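Local coordinates for fervidolysin (PDB 1R6V), which degrades keratin into peptides as a subtilisin-like serine protease, allowing its bacterium to grow on native feathers, at residues S567-P572 against I609-P614; A616-I621 against L638-T643. The protein carries 1 engineered substitution. One frame throughout, in Å; residues are numbered along the deposited sequence.

Interaction 1: S567-P572 against I609-P614; sequences STLKDP and IQTLLP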
# COMPACT_ATOMS: atom_id res chain seq x y z
N SER A 567 -6.53 48.91 -22.71
CA SER A 567 -7.21 50.20 -22.67
C SER A 567 -8.42 50.23 -23.61
O SER A 567 -9.32 51.05 -23.43
CB SER A 567 -6.24 51.32 -23.05
OG SER A 567 -5.76 51.14 -24.37
N THR A 568 -8.43 49.34 -24.59
CA THR A 568 -9.52 49.26 -25.56
C THR A 568 -10.72 48.50 -25.00
O THR A 568 -11.77 48.45 -25.63
CB THR A 568 -9.09 48.54 -26.85
OG1 THR A 568 -8.64 47.22 -26.53
CG2 THR A 568 -7.96 49.30 -27.54
N LEU A 569 -10.54 47.91 -23.82
CA LEU A 569 -11.62 47.16 -23.19
C LEU A 569 -12.34 48.03 -22.17
O LEU A 569 -11.75 48.96 -21.61
CB LEU A 569 -11.08 45.90 -22.49
CG LEU A 569 -10.50 44.82 -23.41
CD1 LEU A 569 -10.09 43.60 -22.59
CD2 LEU A 569 -11.53 44.43 -24.45
N LYS A 570 -13.61 47.73 -21.95
CA LYS A 570 -14.44 48.47 -21.01
C LYS A 570 -14.32 47.85 -19.62
O LYS A 570 -14.71 46.70 -19.42
CB LYS A 570 -15.90 48.44 -21.47
CG LYS A 570 -16.65 49.75 -21.24
CD LYS A 570 -16.67 50.16 -19.78
CE LYS A 570 -17.18 51.58 -19.63
NZ LYS A 570 -17.19 52.03 -18.21
N ASP A 571 -13.79 48.63 -18.68
CA ASP A 571 -13.60 48.21 -17.30
C ASP A 571 -13.05 46.80 -17.16
O ASP A 571 -13.71 45.91 -16.63
CB ASP A 571 -14.93 48.30 -16.53
CG ASP A 571 -15.52 49.69 -16.56
OD1 ASP A 571 -14.75 50.67 -16.42
OD2 ASP A 571 -16.76 49.81 -16.71
N PRO A 572 -11.82 46.57 -17.65
CA PRO A 572 -11.23 45.24 -17.53
C PRO A 572 -10.88 44.91 -16.08
O PRO A 572 -10.36 45.76 -15.34
CB PRO A 572 -10.00 45.33 -18.43
CG PRO A 572 -9.58 46.77 -18.25
CD PRO A 572 -10.90 47.50 -18.34
N ILE A 609 -9.98 37.12 -16.86
CA ILE A 609 -10.18 38.52 -17.13
C ILE A 609 -11.61 38.67 -17.64
O ILE A 609 -12.10 37.84 -18.40
CB ILE A 609 -9.17 39.03 -18.19
CG1 ILE A 609 -7.77 39.00 -17.58
CG2 ILE A 609 -9.53 40.44 -18.62
CD1 ILE A 609 -6.70 39.57 -18.44
N GLN A 610 -12.28 39.71 -17.16
CA GLN A 610 -13.64 39.99 -17.60
C GLN A 610 -13.72 41.47 -17.97
O GLN A 610 -12.97 42.30 -17.46
CB GLN A 610 -14.66 39.69 -16.49
CG GLN A 610 -14.48 40.49 -15.21
CD GLN A 610 -15.64 40.30 -14.24
OE1 GLN A 610 -16.50 41.18 -14.09
NE2 GLN A 610 -15.69 39.14 -13.59
N THR A 611 -14.63 41.78 -18.89
CA THR A 611 -14.85 43.15 -19.34
C THR A 611 -16.36 43.36 -19.40
O THR A 611 -17.10 42.42 -19.67
CB THR A 611 -14.24 43.37 -20.74
OG1 THR A 611 -14.58 44.68 -21.21
CG2 THR A 611 -14.77 42.34 -21.71
N LEU A 612 -16.82 44.59 -19.15
CA LEU A 612 -18.24 44.91 -19.15
C LEU A 612 -18.86 44.74 -20.54
O LEU A 612 -19.98 44.24 -20.67
CB LEU A 612 -18.47 46.34 -18.65
CG LEU A 612 -19.90 46.74 -18.25
CD1 LEU A 612 -20.34 45.90 -17.05
CD2 LEU A 612 -19.96 48.22 -17.90
N LEU A 613 -18.13 45.14 -21.57
CA LEU A 613 -18.61 45.03 -22.94
C LEU A 613 -17.78 44.02 -23.72
O LEU A 613 -16.58 43.87 -23.49
CB LEU A 613 -18.54 46.40 -23.63
CG LEU A 613 -19.37 47.52 -22.98
CD1 LEU A 613 -19.09 48.83 -23.68
CD2 LEU A 613 -20.85 47.17 -23.05
N PRO A 614 -18.41 43.30 -24.66
CA PRO A 614 -17.74 42.29 -25.48
C PRO A 614 -16.59 42.85 -26.30
O PRO A 614 -16.65 43.98 -26.78
CB PRO A 614 -18.86 41.75 -26.36
CG PRO A 614 -19.77 42.93 -26.50
CD PRO A 614 -19.81 43.47 -25.09
O HOH W 1 -14.64 45.77 -23.75
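Lys570 O and the backbone N of Leu612 are joined by a hydrogen bond of 3.0 Å, with 156° at the hydrogen, where the loop leading into strand 573-577 meets the end of strand 604-610 in the second beta-sandwich domain. Two residues further along the loop, the CA hydrogen of Pro572 is directed at Gln610 O, CA to O 3.4 Å. Thr611 OG1 donates a second bond to Lys570 O, 2.7 Å long, and arrives from the other face of the carbonyl plane to Leu612 N, so two donors grip one oxygen. Its chi1 of 175°, with OG1 anti to the backbone N, sets the hydroxyl up for this reach. A valine in place of Thr611 would probably leave Lys570 O with the Leu612 amide alone and the 567-572 loop less firmly held. The side chain of Lys570 lies obliquely across Leu613, its CG 3.6 Å from Leu613 CD1. Bent at chi2 (-59°), it then turns back so that NZ forms a salt bridge with Asp571 OD2. A water bridges the segments, accepting from Lys570 N and donating to Leu613 O, 2.7 Å away.

Interaction 2: A616-I621 against L638-T643; sequences ATDITI and LKAGTT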
# COMPACT_ATOMS: atom_id res chain seq x y z
N ALA A 616 -14.27 43.71 -29.30
CA ALA A 616 -14.54 43.97 -30.70
C ALA A 616 -13.74 43.03 -31.59
O ALA A 616 -14.19 42.63 -32.66
CB ALA A 616 -14.21 45.42 -31.03
N THR A 617 -12.54 42.67 -31.13
CA THR A 617 -11.64 41.80 -31.87
C THR A 617 -10.90 40.89 -30.89
O THR A 617 -10.85 41.19 -29.71
CB THR A 617 -10.59 42.65 -32.65
OG1 THR A 617 -11.27 43.57 -33.51
CG2 THR A 617 -9.67 41.76 -33.47
N ASP A 618 -10.33 39.78 -31.38
CA ASP A 618 -9.58 38.86 -30.52
C ASP A 618 -8.42 39.62 -29.91
O ASP A 618 -7.77 40.44 -30.58
CB ASP A 618 -8.99 37.70 -31.32
CG ASP A 618 -9.97 36.57 -31.54
OD1 ASP A 618 -11.18 36.75 -31.27
OD2 ASP A 618 -9.53 35.49 -31.98
N ILE A 619 -8.16 39.38 -28.64
CA ILE A 619 -7.04 40.02 -27.99
C ILE A 619 -6.34 39.00 -27.11
O ILE A 619 -6.96 38.36 -26.27
CB ILE A 619 -7.48 41.26 -27.16
CG1 ILE A 619 -6.25 41.93 -26.55
CG2 ILE A 619 -8.45 40.85 -26.07
CD1 ILE A 619 -6.55 43.32 -26.01
N THR A 620 -5.04 38.83 -27.35
CA THR A 620 -4.25 37.90 -26.56
C THR A 620 -3.74 38.66 -25.34
O THR A 620 -3.18 39.74 -25.47
CB THR A 620 -3.07 37.34 -27.35
OG1 THR A 620 -3.56 36.49 -28.39
CG2 THR A 620 -2.14 36.55 -26.43
N ILE A 621 -3.96 38.10 -24.16
CA ILE A 621 -3.51 38.73 -22.93
C ILE A 621 -2.37 37.90 -22.39
O ILE A 621 -2.48 36.68 -22.30
CB ILE A 621 -4.67 38.79 -21.92
CG1 ILE A 621 -5.86 39.49 -22.58
CG2 ILE A 621 -4.23 39.50 -20.66
CD1 ILE A 621 -7.14 39.49 -21.77
N LEU A 638 -8.94 36.54 -25.40
CA LEU A 638 -10.29 37.03 -25.16
C LEU A 638 -10.85 37.10 -26.58
O LEU A 638 -10.49 37.99 -27.35
CB LEU A 638 -10.27 38.42 -24.53
CG LEU A 638 -11.60 39.13 -24.28
CD1 LEU A 638 -12.40 38.37 -23.23
CD2 LEU A 638 -11.34 40.55 -23.82
N LYS A 639 -11.70 36.14 -26.93
CA LYS A 639 -12.27 36.07 -28.27
C LYS A 639 -13.26 37.20 -28.55
O LYS A 639 -13.97 37.66 -27.65
CB LYS A 639 -12.94 34.71 -28.50
CG LYS A 639 -11.97 33.53 -28.57
CD LYS A 639 -12.69 32.23 -28.91
CE LYS A 639 -11.74 31.03 -28.96
NZ LYS A 639 -12.42 29.77 -29.39
N ALA A 640 -13.30 37.67 -29.79
CA ALA A 640 -14.23 38.74 -30.12
C ALA A 640 -15.64 38.28 -29.77
O ALA A 640 -15.98 37.11 -29.92
CB ALA A 640 -14.13 39.09 -31.60
N GLY A 641 -16.46 39.22 -29.30
CA GLY A 641 -17.83 38.89 -28.95
C GLY A 641 -18.01 38.34 -27.55
O GLY A 641 -19.14 38.15 -27.11
N THR A 642 -16.91 38.10 -26.83
CA THR A 642 -16.99 37.57 -25.47
C THR A 642 -16.58 38.62 -24.44
O THR A 642 -15.94 39.61 -24.77
CB THR A 642 -16.11 36.32 -25.30
OG1 THR A 642 -14.72 36.69 -25.33
CG2 THR A 642 -16.38 35.32 -26.41
N THR A 643 -16.94 38.38 -23.18
CA THR A 643 -16.63 39.31 -22.10
C THR A 643 -15.70 38.73 -21.04
O THR A 643 -15.45 39.36 -20.02
CB THR A 643 -17.91 39.77 -21.39
OG1 THR A 643 -18.68 38.61 -21.02
CG2 THR A 643 -18.74 40.66 -22.30
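Ile619 and Leu638 form an antiparallel hydrogen-bonded pair at the point where strands 619-627 and 630-638 of the second beta-sandwich domain end their pairing, their CA atoms 5.2 Å apart. The backbone bonds define the register: Leu638 N gives its hydrogen to Ile619 O over 2.8 Å, nearly straight at 170°, and Ile619 N returns one to Leu638 O. The same Leu638 carbonyl also receives a weaker CA-H...O contact from Asp618.

Beyond the pair, a side chain replaces the backbone as acceptor. With chi1 at -84°, CG of Asp618 sits beside its own backbone N, and OD1 reaches across to the amide of Ala640, 2.7 Å from N and met nearly along the C-O axis of the carboxylate. The carboxylate thereby fastens the first half of a type II beta turn running from Lys639 to Thr642, in which Gly641 takes up a positive phi of 86°.

Apolar packing covers the face shared by Ile619 and Leu638, whose side chains lie side by side and point the same way. Ile619 CG2 is pressed to 3.4 Å from Leu638 CB, closer than usual for two carbons, while Ile621 CD1 reaches the same CB more loosely. Leu638 also touches Thr645 of strand 644-647. At the turn, the methyl of Ala640 rests on Thr617 CA and Ala616 O.

Inside the turn, Lys639 O takes two bonds from one residue: Thr642 N at 3.1 Å and Thr642 OG1 at 2.6 Å.

In the fold
Followed from the N terminus, the chain passes through the loop 567-572, runs through strands 573-577, 584-589, 595-597 and 604-610, and comes back at 609-614, where interaction 1 closes its loop. Interaction 2 then opens at 616-621 and closes at 638-643 after the hairpin of strands 619-627 and 630-638; the two loops follow in series, neither nesting nor crossing. The centres of the two contacts lie about 9 Å apart at one end of the second beta-sandwich domain, and each joins connecting loops to strand ends. They touch directly: Thr611 N probably hydrogen-bonds to Thr643 O, and Ile609 CD1 packs 3.3 Å from Ile621 CG2, bringing together strands of the domain's two sheets.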